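Local coordinates for beta-N-acetylglucosaminidase-like protein Glycoside hydrolase family 20 (Flavobacterium johnsoniae, PDB 6YHH), which probably cleaves terminal N-acetylglucosamine units from chitin fragments, acting as a family 20 beta-N-acetylhexosaminidase in bacterial chitin breakdown, at residues F412-M417 and A421-N426; T452-P457 and S551-F556; K507-I512 and A557-P562; T539-K542 and E546-M549; L617-K622 and V660-Y665. All coordinates share one frame; numbering follows the deposited sequence. Where two conformers were deposited one is given.

Following the chain from the N terminus, contact 1 closes a short loop between strand 406-408 and helix 420-424 in the catalytic barrel. Contact 2 opens at 452-457, just past barrel strand 443-450. Before its partner arrives at 551-556, helix 507-517 begins contact 3, which ends at 557-562, so contacts 2 and 3 cross. Contact 4, between 539-542 and 546-549, is nested inside both loops; its Arg540 forms a salt bridge to Asp558 of contact 3. Contact 5 follows in series, joining helix 617-634 to strand 660-662, and its Val660 packs on Ala557. Contact 2 joins the barrel to the C-terminal part, and contact 1 touches contact 3 where Met417 meets Pro562.

Contact 1: F412-M417 and A421-N426; sequences FYIDLM and ASHYLN
The amide of Asn426 stands on end over the ring of Phe412, the planes 87° apart, with ND2 above the ring centre and 3.2 Å from its plane. This pose follows from an Asn426 side chain whose CG is anti to the backbone N (chi1 -173°), which carries the amide across the aromatic face. The edge of the same ring meets the backbone of the short helix, Phe412 CE1 lying 3.4 Å from His423 O.

His423 CE1 lies 3.7 Å from Tyr413 N, while Ile414 CG2 rests over one face of the imidazole, toward the rim. Water 1 sits at the imidazole edge, in its plane, 2.8 Å from His423 NE2, and donates to Tyr413 O over 2.8 Å.

Farther out, Gly411 O holds His423 ND1 and Asn410 O holds Asn426 ND2, so both polar groups are positioned by the chain just before Phe412. The Tyr413 side chain reaches a bound Tris molecule, probably from the crystallisation liquor, and lies about 8 Å from that of Glu317, the predicted proton donor. With no direct hydrogen bond between the segments, and Asn426 O buried without a polar partner, the contact relies on ring packing and a water bridge beside what is probably the substrate pocket.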
# COMPACT_ATOMS: atom_id res chain seq x y z
N PHE A 412 -16.21 15.46 15.27
CA PHE A 412 -15.75 14.53 14.24
C PHE A 412 -14.18 14.59 14.14
O PHE A 412 -13.60 14.32 13.06
CB PHE A 412 -16.33 14.89 12.87
CG PHE A 412 -17.85 14.82 12.76
CD1 PHE A 412 -18.58 13.74 13.21
CD2 PHE A 412 -18.55 15.81 12.08
CE1 PHE A 412 -19.95 13.64 12.96
CE2 PHE A 412 -19.90 15.73 11.90
CZ PHE A 412 -20.63 14.64 12.33
N TYR A 413 -13.56 14.80 15.29
CA TYR A 413 -12.08 14.86 15.39
C TYR A 413 -11.53 13.45 15.58
O TYR A 413 -11.09 13.08 16.67
CB TYR A 413 -11.64 15.84 16.47
CG TYR A 413 -11.53 17.25 15.92
CD1 TYR A 413 -12.62 17.85 15.31
CD2 TYR A 413 -10.33 17.94 15.96
CE1 TYR A 413 -12.49 19.12 14.74
CE2 TYR A 413 -10.23 19.25 15.46
CZ TYR A 413 -11.28 19.76 14.77
OH TYR A 413 -11.13 20.98 14.16
N ILE A 414 -11.52 12.68 14.49
CA ILE A 414 -11.16 11.24 14.50
C ILE A 414 -9.68 11.03 14.92
O ILE A 414 -9.32 9.98 15.42
CB ILE A 414 -11.41 10.60 13.11
CG1 ILE A 414 -10.91 11.44 11.97
CG2 ILE A 414 -12.87 10.41 12.86
CD1 ILE A 414 -10.88 10.72 10.63
N ASP A 415 -8.82 12.06 14.77
CA ASP A 415 -7.46 11.93 15.19
C ASP A 415 -7.26 11.75 16.66
O ASP A 415 -6.21 11.24 17.08
CB ASP A 415 -6.65 13.16 14.70
CG ASP A 415 -7.14 14.43 15.31
OD1 ASP A 415 -8.35 14.69 15.19
OD2 ASP A 415 -6.32 15.19 15.92
N LEU A 416 -8.27 12.14 17.50
CA LEU A 416 -8.10 12.13 18.94
C LEU A 416 -8.39 10.77 19.55
O LEU A 416 -8.37 10.60 20.75
CB LEU A 416 -9.01 13.25 19.51
CG LEU A 416 -8.58 14.65 19.00
CD1 LEU A 416 -9.54 15.71 19.62
CD2 LEU A 416 -7.12 15.01 19.17
N MET A 417 -8.78 9.83 18.69
CA MET A 417 -8.94 8.42 19.08
C MET A 417 -10.11 8.13 20.00
O MET A 417 -10.11 7.14 20.77
CB MET A 417 -7.62 7.79 19.62
CG MET A 417 -6.41 8.07 18.71
SD MET A 417 -6.71 7.77 16.96
CE MET A 417 -6.84 6.01 16.94
N ALA A 421 -18.92 5.75 18.92
CA ALA A 421 -20.23 6.31 19.24
C ALA A 421 -20.23 7.79 19.48
O ALA A 421 -21.20 8.43 19.16
CB ALA A 421 -20.80 5.60 20.46
N SER A 422 -19.11 8.37 19.97
CA SER A 422 -19.06 9.82 20.14
C SER A 422 -19.16 10.53 18.77
O SER A 422 -19.81 11.57 18.69
CB SER A 422 -17.78 10.28 20.84
OG SER A 422 -16.70 10.08 19.97
N HIS A 423 -18.59 9.96 17.72
CA HIS A 423 -18.72 10.52 16.40
C HIS A 423 -20.08 10.23 15.72
O HIS A 423 -20.65 11.10 15.07
CB HIS A 423 -17.53 10.03 15.52
CG HIS A 423 -16.23 10.35 16.11
ND1 HIS A 423 -15.86 11.63 16.43
CD2 HIS A 423 -15.14 9.57 16.34
CE1 HIS A 423 -14.63 11.61 16.91
NE2 HIS A 423 -14.18 10.38 16.87
N TYR A 424 -20.60 9.00 15.93
CA TYR A 424 -21.84 8.58 15.28
C TYR A 424 -23.01 9.37 15.74
O TYR A 424 -23.89 9.66 14.94
CB TYR A 424 -22.07 7.11 15.57
CG TYR A 424 -23.23 6.48 14.83
CD1 TYR A 424 -23.31 6.56 13.47
CD2 TYR A 424 -24.27 5.89 15.54
CE1 TYR A 424 -24.36 5.96 12.79
CE2 TYR A 424 -25.34 5.30 14.92
CZ TYR A 424 -25.40 5.34 13.55
OH TYR A 424 -26.43 4.77 12.91
N LEU A 425 -22.99 9.78 17.00
CA LEU A 425 -24.16 10.51 17.60
C LEU A 425 -23.99 11.98 17.52
O LEU A 425 -24.90 12.74 17.82
CB LEU A 425 -24.36 10.05 19.00
CG LEU A 425 -24.71 8.54 19.04
CD1 LEU A 425 -24.84 8.09 20.49
CD2 LEU A 425 -25.91 8.12 18.15
N ASN A 426 -22.86 12.45 16.97
CA ASN A 426 -22.67 13.87 16.82
C ASN A 426 -23.45 14.39 15.60
O ASN A 426 -23.22 13.98 14.50
CB ASN A 426 -21.17 14.10 16.53
CG ASN A 426 -20.76 15.56 16.51
OD1 ASN A 426 -20.91 16.27 17.51
ND2 ASN A 426 -20.11 16.01 15.39
O HOH W 1 -11.56 10.55 17.70

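Contact 2: T452-P457 and S551-F556; sequences TELATP and SPFTLF
Phe553 points its ring into the bend of residues 452-457, where Leu454 and Thr456, the other two main contributors, meet opposite ends of it. Leu454 approaches the outer end, at CE1 and CZ, with CD2 lying 3.8 Å from Phe553 CE1, and its backbone joins in through Leu454 CA, also 3.8 Å from Phe553 CE1. Thr456 takes the end near CB, where its methyl CG2 comes to 3.6 Å from Phe553 CD2. Thr456 divides its two branches by chemistry: at chi1 57° the methyl meets the ring while OG1 is left for polar partners. That hydroxyl bonds to Thr459 N and lies 2.8 Å from water 2, which donates to Phe553 O over 2.8 Å.

The type I turn from Thr452 to Ala455 brings Glu453 O to 3.8 Å from Phe553 CZ. Beyond the two segments the ring meets those of Tyr547 and His156, the latter at about a right angle. With an alanine in place of Phe553, a gap is likely to open between Leu454 and Thr456, and the rings of Tyr547 and His156 would lose their common neighbour. Glu453, whose side chain lies about 7 Å from that of the predicted proton donor Glu317, is hydrogen-bonded through OE2 to a bound Tris molecule. The contact therefore combines apolar packing round one aromatic ring with one water bridge, joining a turn beside the probable active site to the loop leading into helix 556-559.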
# COMPACT_ATOMS: atom_id res chain seq x y z
N THR A 452 -2.78 14.92 11.27
CA THR A 452 -1.75 13.86 11.16
C THR A 452 -0.50 14.01 12.00
O THR A 452 0.50 13.33 11.71
CB THR A 452 -1.42 13.59 9.70
OG1 THR A 452 -0.93 14.79 9.05
CG2 THR A 452 -2.57 13.05 8.94
N GLU A 453 -0.58 14.71 13.13
CA GLU A 453 0.54 14.71 14.08
C GLU A 453 1.01 13.32 14.40
O GLU A 453 2.25 13.08 14.50
CB GLU A 453 0.18 15.35 15.38
CG GLU A 453 -0.09 16.86 15.34
CD GLU A 453 -1.45 17.34 15.00
OE1 GLU A 453 -2.24 16.57 14.38
OE2 GLU A 453 -1.75 18.50 15.45
N LEU A 454 0.05 12.38 14.62
CA LEU A 454 0.34 11.09 15.10
C LEU A 454 -0.07 9.95 14.14
O LEU A 454 -0.39 8.85 14.60
CB LEU A 454 -0.31 10.85 16.48
CG LEU A 454 0.02 11.91 17.56
CD1 LEU A 454 -0.79 11.70 18.89
CD2 LEU A 454 1.55 12.01 17.82
N ALA A 455 -0.09 10.24 12.86
CA ALA A 455 -0.42 9.23 11.83
C ALA A 455 0.51 9.38 10.66
O ALA A 455 0.50 10.38 9.97
CB ALA A 455 -1.84 9.35 11.42
N THR A 456 1.20 8.31 10.36
CA THR A 456 2.08 8.23 9.18
C THR A 456 1.26 7.72 8.03
O THR A 456 0.14 7.28 8.21
CB THR A 456 3.19 7.22 9.45
OG1 THR A 456 2.57 5.96 9.80
CG2 THR A 456 4.09 7.70 10.62
N PRO A 457 1.84 7.70 6.84
CA PRO A 457 1.11 7.03 5.73
C PRO A 457 0.78 5.59 6.03
O PRO A 457 -0.20 5.07 5.48
CB PRO A 457 2.10 7.09 4.57
CG PRO A 457 2.85 8.33 4.90
CD PRO A 457 3.04 8.41 6.36
N SER A 551 9.24 10.82 14.33
CA SER A 551 9.33 9.74 15.29
C SER A 551 8.81 8.44 14.73
O SER A 551 8.07 8.42 13.72
CB SER A 551 8.50 10.11 16.52
OG SER A 551 9.15 11.16 17.23
N PRO A 552 9.16 7.30 15.36
CA PRO A 552 8.70 6.03 14.88
C PRO A 552 7.30 5.71 15.35
O PRO A 552 7.06 5.65 16.53
CB PRO A 552 9.71 5.05 15.42
CG PRO A 552 10.15 5.66 16.69
CD PRO A 552 10.14 7.13 16.45
N PHE A 553 6.41 5.47 14.40
CA PHE A 553 4.98 5.11 14.68
C PHE A 553 4.77 3.67 14.28
O PHE A 553 3.83 3.29 13.57
CB PHE A 553 4.01 6.08 13.97
CG PHE A 553 4.03 7.46 14.53
CD1 PHE A 553 3.23 7.80 15.56
CD2 PHE A 553 4.92 8.40 14.05
CE1 PHE A 553 3.32 9.06 16.16
CE2 PHE A 553 4.93 9.69 14.57
CZ PHE A 553 4.14 10.02 15.62
N THR A 554 5.68 2.83 14.80
CA THR A 554 5.72 1.38 14.53
C THR A 554 5.59 0.53 15.79
O THR A 554 6.05 -0.63 15.83
CB THR A 554 7.06 1.09 13.84
OG1 THR A 554 8.08 1.57 14.70
CG2 THR A 554 7.18 1.75 12.46
N LEU A 555 4.96 1.09 16.82
CA LEU A 555 5.00 0.51 18.15
C LEU A 555 3.61 0.12 18.56
O LEU A 555 2.64 0.28 17.81
CB LEU A 555 5.65 1.49 19.10
CG LEU A 555 7.11 1.93 18.82
CD1 LEU A 555 7.65 2.80 19.96
CD2 LEU A 555 8.00 0.72 18.57
N PHE A 556 3.48 -0.39 19.81
CA PHE A 556 2.17 -0.96 20.16
C PHE A 556 0.99 -0.03 20.05
O PHE A 556 -0.08 -0.43 19.57
CB PHE A 556 2.23 -1.53 21.56
CG PHE A 556 1.05 -2.42 21.92
CD1 PHE A 556 0.86 -3.65 21.33
CD2 PHE A 556 0.15 -1.98 22.86
CE1 PHE A 556 -0.22 -4.43 21.70
CE2 PHE A 556 -0.95 -2.73 23.22
CZ PHE A 556 -1.12 -3.96 22.65
O HOH W 2 3.95 3.82 10.85

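Contact 3: K507-I512 and A557-P562; sequences KNKAVI and ADACTP
Ile512 and Ala559 form the dry side of this contact, the methyl CG2 of Ile512 resting 3.9 Å from Ala559 CB. The other branch of Ile512 reaches farther along the short helix: CD1 lies 3.8 Å from Asp558 O and 4.1 Å from Asp558 CB. These are buried, largely apolar contacts.

The lysine side is hydrated, although its aliphatic chain still packs closely and the backbones come nearest here, Lys509 CA and Ala559 CA being 5.0 Å apart. A chi1 of 176° turns the Lys509 chain away from its own N, and the extended chain lies alongside the Ala559 carbonyl, its CE 3.4 Å from Ala559 O. Its amine does not bond that oxygen directly; instead water 3 accepts from Lys509 NZ at 3.1 Å and donates to Ala559 O at 2.9 Å. The same water also meets the hydroxyl of Thr561. Lys509 NZ has a further hydrogen bond to Thr529 OG1 of helix 523-529. A leucine in place of Lys509 would probably leave water 3 and Thr529 OG1 without their amine partner.

The whole contact lays helix 507-517 against the end of helix 556-559. Asp558 OD1 forms a salt bridge with Arg540, and Cys560 packs on helix 523-529 and on strands 532-534 and 660-662.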
# COMPACT_ATOMS: atom_id res chain seq x y z
N LYS A 507 -4.71 -4.54 7.58
CA LYS A 507 -3.48 -5.27 7.20
C LYS A 507 -2.19 -4.65 7.72
O LYS A 507 -1.24 -5.38 8.05
CB LYS A 507 -3.43 -5.46 5.65
CG LYS A 507 -3.16 -4.23 4.82
CD LYS A 507 -3.40 -4.49 3.36
CE LYS A 507 -3.00 -3.33 2.52
NZ LYS A 507 -3.42 -3.50 1.07
N ASN A 508 -2.12 -3.31 7.82
CA ASN A 508 -0.92 -2.69 8.30
C ASN A 508 -0.73 -2.95 9.81
O ASN A 508 0.38 -2.85 10.31
CB ASN A 508 -0.86 -1.18 7.95
CG ASN A 508 -0.30 -0.90 6.57
OD1 ASN A 508 -0.05 0.33 6.18
ND2 ASN A 508 -0.11 -1.94 5.81
N LYS A 509 -1.79 -3.31 10.56
CA LYS A 509 -1.65 -3.63 11.94
C LYS A 509 -0.75 -4.84 12.11
O LYS A 509 0.08 -4.89 12.98
CB LYS A 509 -3.05 -3.96 12.51
CG LYS A 509 -3.08 -4.41 13.94
CD LYS A 509 -4.50 -4.76 14.32
CE LYS A 509 -4.57 -5.15 15.76
NZ LYS A 509 -5.99 -5.24 16.22
N ALA A 510 -0.87 -5.82 11.19
CA ALA A 510 -0.02 -7.04 11.33
C ALA A 510 1.44 -6.76 11.04
O ALA A 510 2.31 -7.40 11.61
CB ALA A 510 -0.50 -8.18 10.40
N VAL A 511 1.76 -5.83 10.15
CA VAL A 511 3.06 -5.40 9.91
C VAL A 511 3.70 -4.84 11.19
O VAL A 511 4.85 -5.17 11.55
CB VAL A 511 3.12 -4.30 8.85
CG1 VAL A 511 4.53 -3.77 8.71
CG2 VAL A 511 2.57 -4.83 7.53
N ILE A 512 2.95 -3.97 11.86
CA ILE A 512 3.41 -3.38 13.13
C ILE A 512 3.61 -4.47 14.18
O ILE A 512 4.62 -4.49 14.87
CB ILE A 512 2.46 -2.30 13.63
CG1 ILE A 512 2.57 -1.09 12.66
CG2 ILE A 512 2.83 -1.83 15.01
CD1 ILE A 512 1.38 -0.15 12.77
N ALA A 557 1.12 1.22 20.44
CA ALA A 557 0.00 2.16 20.33
C ALA A 557 -0.49 2.35 18.89
O ALA A 557 -1.68 2.55 18.67
CB ALA A 557 0.37 3.51 20.91
N ASP A 558 0.45 2.21 17.94
CA ASP A 558 0.15 2.35 16.52
C ASP A 558 -0.62 1.19 15.96
O ASP A 558 -1.29 1.36 14.96
CB ASP A 558 1.45 2.60 15.78
CG ASP A 558 2.18 3.72 16.40
OD1 ASP A 558 1.59 4.85 16.40
OD2 ASP A 558 3.29 3.55 16.91
N ALA A 559 -0.59 0.02 16.62
CA ALA A 559 -1.41 -1.14 16.27
C ALA A 559 -2.74 -1.20 16.94
O ALA A 559 -3.62 -1.95 16.52
CB ALA A 559 -0.61 -2.41 16.65
N CYS A 560 -2.96 -0.32 17.93
CA CYS A 560 -4.23 -0.29 18.64
C CYS A 560 -5.20 0.79 18.12
O CYS A 560 -4.77 1.82 17.51
CB CYS A 560 -4.02 -0.07 20.15
SG CYS A 560 -3.11 -1.40 20.95
N THR A 561 -6.51 0.50 18.34
CA THR A 561 -7.56 1.41 17.92
C THR A 561 -8.60 1.54 18.98
O THR A 561 -8.68 0.67 19.82
CB THR A 561 -8.18 0.89 16.60
OG1 THR A 561 -8.39 -0.53 16.68
CG2 THR A 561 -7.20 1.09 15.47
N PRO A 562 -9.49 2.56 18.93
CA PRO A 562 -10.65 2.59 19.86
C PRO A 562 -11.63 1.47 19.58
O PRO A 562 -11.48 0.73 18.62
CB PRO A 562 -11.35 3.93 19.56
CG PRO A 562 -10.52 4.59 18.49
CD PRO A 562 -9.54 3.65 17.95
O HOH W 3 -6.45 -2.22 15.76

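Contact 4: T539-K542 and E546-M549; sequences TRNK and EYQM
Arg540 meets the hydroxyl of Tyr547 through NE, over 3.0 Å and with an N-H...O angle of 164°. The phenol oxygen lies at the edge of the guanidinium and in its plane, while the tyrosine ring is turned 83° from it. NH2 adds a weak bond to Tyr547 OH at 3.3 Å and makes a salt bridge with Asp558; Tyr547 OH is also hydrogen-bonded to Asp659 OD2.

Asn541 OD1 takes two backbone N-H groups in succession. Tyr547 N reaches it at 2.9 Å from above the carbonyl plane, and Glu546 N makes a weak bond of 2.9 Å. The Asn541 torsion, chi1 -175°, sends the amide toward the returning chain. In exchange, Glu546 OE1 accepts Lys542 N at 2.9 Å, met from above the carboxylate plane. Arg540 O, 3.1 Å from Glu546 OE1, is a second acceptor and no bond joins them. Lys542 NZ donates to Thr539 O at 2.7 Å and stays 4.4 Å from Glu546 OE1, beyond a salt bridge.

Neither segment is a strand; this is an irregular loop closed by side-chain-to-backbone bonds, Asn541 OD1 accepting from one side and Glu546 OE1 from the other. It lies at the dimer interface, where the Tyr547 ring meets Phe59 of the second subunit.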
# COMPACT_ATOMS: atom_id res chain seq x y z
N THR A 539 -3.44 13.35 25.24
CA THR A 539 -2.65 12.69 26.20
C THR A 539 -1.62 11.71 25.69
O THR A 539 -0.76 11.21 26.45
CB THR A 539 -3.55 11.99 27.25
OG1 THR A 539 -4.33 10.94 26.64
CG2 THR A 539 -4.49 13.00 27.86
N ARG A 540 -1.68 11.33 24.43
CA ARG A 540 -0.64 10.47 23.88
C ARG A 540 0.69 11.22 23.72
O ARG A 540 1.74 10.68 24.10
CB ARG A 540 -1.05 9.82 22.54
CG ARG A 540 0.09 9.02 21.87
CD ARG A 540 -0.36 8.00 20.82
NE ARG A 540 0.85 7.36 20.30
CZ ARG A 540 0.98 6.70 19.16
NH1 ARG A 540 -0.06 6.43 18.41
NH2 ARG A 540 2.12 6.16 18.82
N ASN A 541 0.64 12.38 23.11
CA ASN A 541 1.86 13.20 22.84
C ASN A 541 1.78 14.38 23.78
O ASN A 541 1.35 15.48 23.38
CB ASN A 541 1.79 13.63 21.42
CG ASN A 541 3.03 14.39 20.98
OD1 ASN A 541 4.01 14.44 21.70
ND2 ASN A 541 2.97 15.05 19.83
N LYS A 542 2.15 14.16 25.03
CA LYS A 542 1.90 15.18 26.04
C LYS A 542 2.70 16.43 25.74
O LYS A 542 3.91 16.38 25.55
CB LYS A 542 2.23 14.65 27.42
CG LYS A 542 1.39 13.44 27.76
CD LYS A 542 1.77 12.80 29.08
CE LYS A 542 0.76 11.72 29.45
NZ LYS A 542 0.83 10.55 28.57
N GLU A 546 6.56 14.89 22.98
CA GLU A 546 6.95 13.49 23.11
C GLU A 546 7.19 12.77 21.81
O GLU A 546 7.94 11.74 21.78
CB GLU A 546 5.91 12.73 23.93
CG GLU A 546 5.87 13.25 25.38
CD GLU A 546 4.97 12.44 26.28
OE1 GLU A 546 3.92 12.00 25.87
OE2 GLU A 546 5.31 12.15 27.49
N TYR A 547 6.48 13.21 20.75
CA TYR A 547 6.70 12.66 19.41
C TYR A 547 6.93 13.84 18.47
O TYR A 547 6.17 14.81 18.49
CB TYR A 547 5.45 12.02 18.90
CG TYR A 547 4.96 10.74 19.65
CD1 TYR A 547 4.30 10.82 20.87
CD2 TYR A 547 5.19 9.50 19.14
CE1 TYR A 547 3.85 9.70 21.53
CE2 TYR A 547 4.75 8.37 19.81
CZ TYR A 547 4.07 8.45 20.97
OH TYR A 547 3.54 7.29 21.59
N GLN A 548 7.93 13.70 17.63
CA GLN A 548 8.16 14.60 16.55
C GLN A 548 7.54 14.06 15.28
O GLN A 548 7.12 12.94 15.19
CB GLN A 548 9.68 14.75 16.32
CG GLN A 548 10.30 15.67 17.39
CD GLN A 548 10.26 15.09 18.77
OE1 GLN A 548 10.77 13.97 19.01
NE2 GLN A 548 9.55 15.75 19.65
N MET A 549 7.59 14.88 14.21
CA MET A 549 6.99 14.51 12.95
C MET A 549 7.86 13.43 12.19
O MET A 549 7.50 13.05 11.11
CB MET A 549 6.72 15.71 12.06
CG MET A 549 5.72 16.76 12.60
SD MET A 549 4.15 16.07 13.06
CE MET A 549 4.31 16.01 14.84

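Contact 5: L617-K622 and V660-Y665; sequences LPLSKK and VELSVY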
# COMPACT_ATOMS: atom_id res chain seq x y z
N LEU A 617 4.59 -5.32 28.67
CA LEU A 617 4.54 -6.37 29.74
C LEU A 617 3.92 -5.89 31.04
O LEU A 617 3.20 -6.64 31.70
CB LEU A 617 5.97 -6.96 29.97
CG LEU A 617 6.53 -7.82 28.83
CD1 LEU A 617 7.85 -8.36 29.28
CD2 LEU A 617 5.58 -8.92 28.33
N PRO A 618 4.21 -4.65 31.50
CA PRO A 618 3.62 -4.28 32.79
C PRO A 618 2.10 -4.25 32.73
O PRO A 618 1.39 -4.60 33.71
CB PRO A 618 4.17 -2.87 33.04
CG PRO A 618 5.50 -2.89 32.28
CD PRO A 618 5.19 -3.65 31.03
N LEU A 619 1.55 -3.91 31.56
CA LEU A 619 0.15 -3.75 31.39
C LEU A 619 -0.52 -5.13 31.29
O LEU A 619 -1.57 -5.41 31.93
CB LEU A 619 -0.17 -2.88 30.13
CG LEU A 619 -1.62 -2.39 30.04
CD1 LEU A 619 -2.00 -1.47 31.17
CD2 LEU A 619 -1.90 -1.64 28.69
N SER A 620 0.10 -6.04 30.57
CA SER A 620 -0.46 -7.38 30.40
C SER A 620 -0.32 -8.13 31.73
O SER A 620 -1.18 -8.91 32.08
CB SER A 620 0.15 -8.15 29.24
OG SER A 620 1.60 -8.40 29.37
N LYS A 621 0.74 -7.83 32.51
CA LYS A 621 0.87 -8.45 33.84
C LYS A 621 -0.21 -7.94 34.76
O LYS A 621 -0.89 -8.74 35.45
CB LYS A 621 2.23 -8.18 34.43
CG LYS A 621 2.26 -8.57 35.90
CD LYS A 621 3.63 -8.52 36.50
CE LYS A 621 3.60 -8.80 38.01
NZ LYS A 621 2.90 -10.05 38.35
N LYS A 622 -0.49 -6.63 34.76
CA LYS A 622 -1.57 -6.10 35.55
C LYS A 622 -2.94 -6.72 35.25
O LYS A 622 -3.74 -7.09 36.17
CB LYS A 622 -1.61 -4.58 35.48
CG LYS A 622 -0.45 -3.90 36.16
CD LYS A 622 -0.20 -2.44 35.74
CE LYS A 622 1.08 -1.99 36.49
NZ LYS A 622 1.42 -0.55 36.36
N VAL A 660 -1.05 3.41 25.67
CA VAL A 660 -2.36 2.83 25.51
C VAL A 660 -3.00 2.67 26.91
O VAL A 660 -2.31 2.83 27.93
CB VAL A 660 -2.34 1.43 24.86
CG1 VAL A 660 -1.74 1.49 23.47
CG2 VAL A 660 -1.54 0.43 25.69
N GLU A 661 -4.27 2.29 26.89
CA GLU A 661 -5.04 1.98 28.05
C GLU A 661 -5.79 0.69 27.85
O GLU A 661 -6.15 0.28 26.76
CB GLU A 661 -6.00 3.11 28.34
CG GLU A 661 -7.10 3.35 27.33
CD GLU A 661 -7.85 4.64 27.48
OE1 GLU A 661 -7.32 5.55 28.14
OE2 GLU A 661 -8.95 4.79 26.89
N LEU A 662 -6.04 0.01 28.97
CA LEU A 662 -6.91 -1.15 29.00
C LEU A 662 -8.39 -0.76 29.06
O LEU A 662 -8.82 -0.13 30.01
CB LEU A 662 -6.60 -2.07 30.22
CG LEU A 662 -5.31 -2.88 30.18
CD1 LEU A 662 -4.98 -3.42 31.59
CD2 LEU A 662 -5.39 -3.99 29.15
N SER A 663 -9.13 -1.06 28.01
CA SER A 663 -10.50 -0.57 27.92
C SER A 663 -11.51 -1.57 28.46
O SER A 663 -12.68 -1.45 28.26
CB SER A 663 -10.81 -0.15 26.48
OG SER A 663 -10.61 -1.22 25.57
N VAL A 664 -10.99 -2.52 29.21
CA VAL A 664 -11.79 -3.41 30.08
C VAL A 664 -11.80 -2.95 31.52
O VAL A 664 -12.51 -3.53 32.36
CB VAL A 664 -11.24 -4.86 30.00
CG1 VAL A 664 -11.42 -5.47 28.62
CG2 VAL A 664 -9.80 -4.98 30.42
N TYR A 665 -11.03 -1.93 31.89
CA TYR A 665 -10.98 -1.47 33.24
C TYR A 665 -12.34 -1.14 33.90
O TYR A 665 -12.64 -1.66 35.04
CB TYR A 665 -10.04 -0.26 33.40
CG TYR A 665 -10.26 0.42 34.69
CD1 TYR A 665 -9.78 -0.16 35.87
CD2 TYR A 665 -10.97 1.61 34.74
CE1 TYR A 665 -10.01 0.46 37.07
CE2 TYR A 665 -11.17 2.26 35.94
CZ TYR A 665 -10.68 1.69 37.09
OH TYR A 665 -10.91 2.32 38.34
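Leu619 projects from its helix between Val660 and Leu662: CD1 meets Leu662, while CD2 reaches Val660 and also touches Leu662. The leucines of the pair run past each other in opposite directions, so that their branches meet side by side. Leu619 CD1 is 3.6 Å from Leu662 CD1, and Leu619 CG lies 3.7 Å from Leu662 CG. The second methyl of Leu619 turns to the start of the strand, where CD2 lies 3.7 Å from Val660 CG2; these two side chains cross at a slant. A chi1 of -167° extends Leu619 from the helix toward the strand, and chi2 of 63° spreads its methyls over the two partners.

Val660 is shared between neighbours through its two branches. CG2 faces Leu619, whereas CG1 packs on Ala557 and Cys560 of the short helix region nearby. Phe528 of helix 523-529 touches both Leu619 and Leu662 and adds an aromatic side to the cluster.

No hydrogen bond links the two segments, and the polar groups look elsewhere. Glu661, whose side chain leaves the strand away from the helix, pairs with Lys536 and Lys655, while Lys622 NZ is hydrogen-bonded to His657. Strand 660-662 itself is paired antiparallel with strand 532-534. The result is a helix packed on one strand, 660-662, of a two-stranded antiparallel sheet, with Leu662 directed at the helix, Glu661 away from it and Val660 touching through CG2, in the largely helical C-terminal part of the chain and away from the predicted active site.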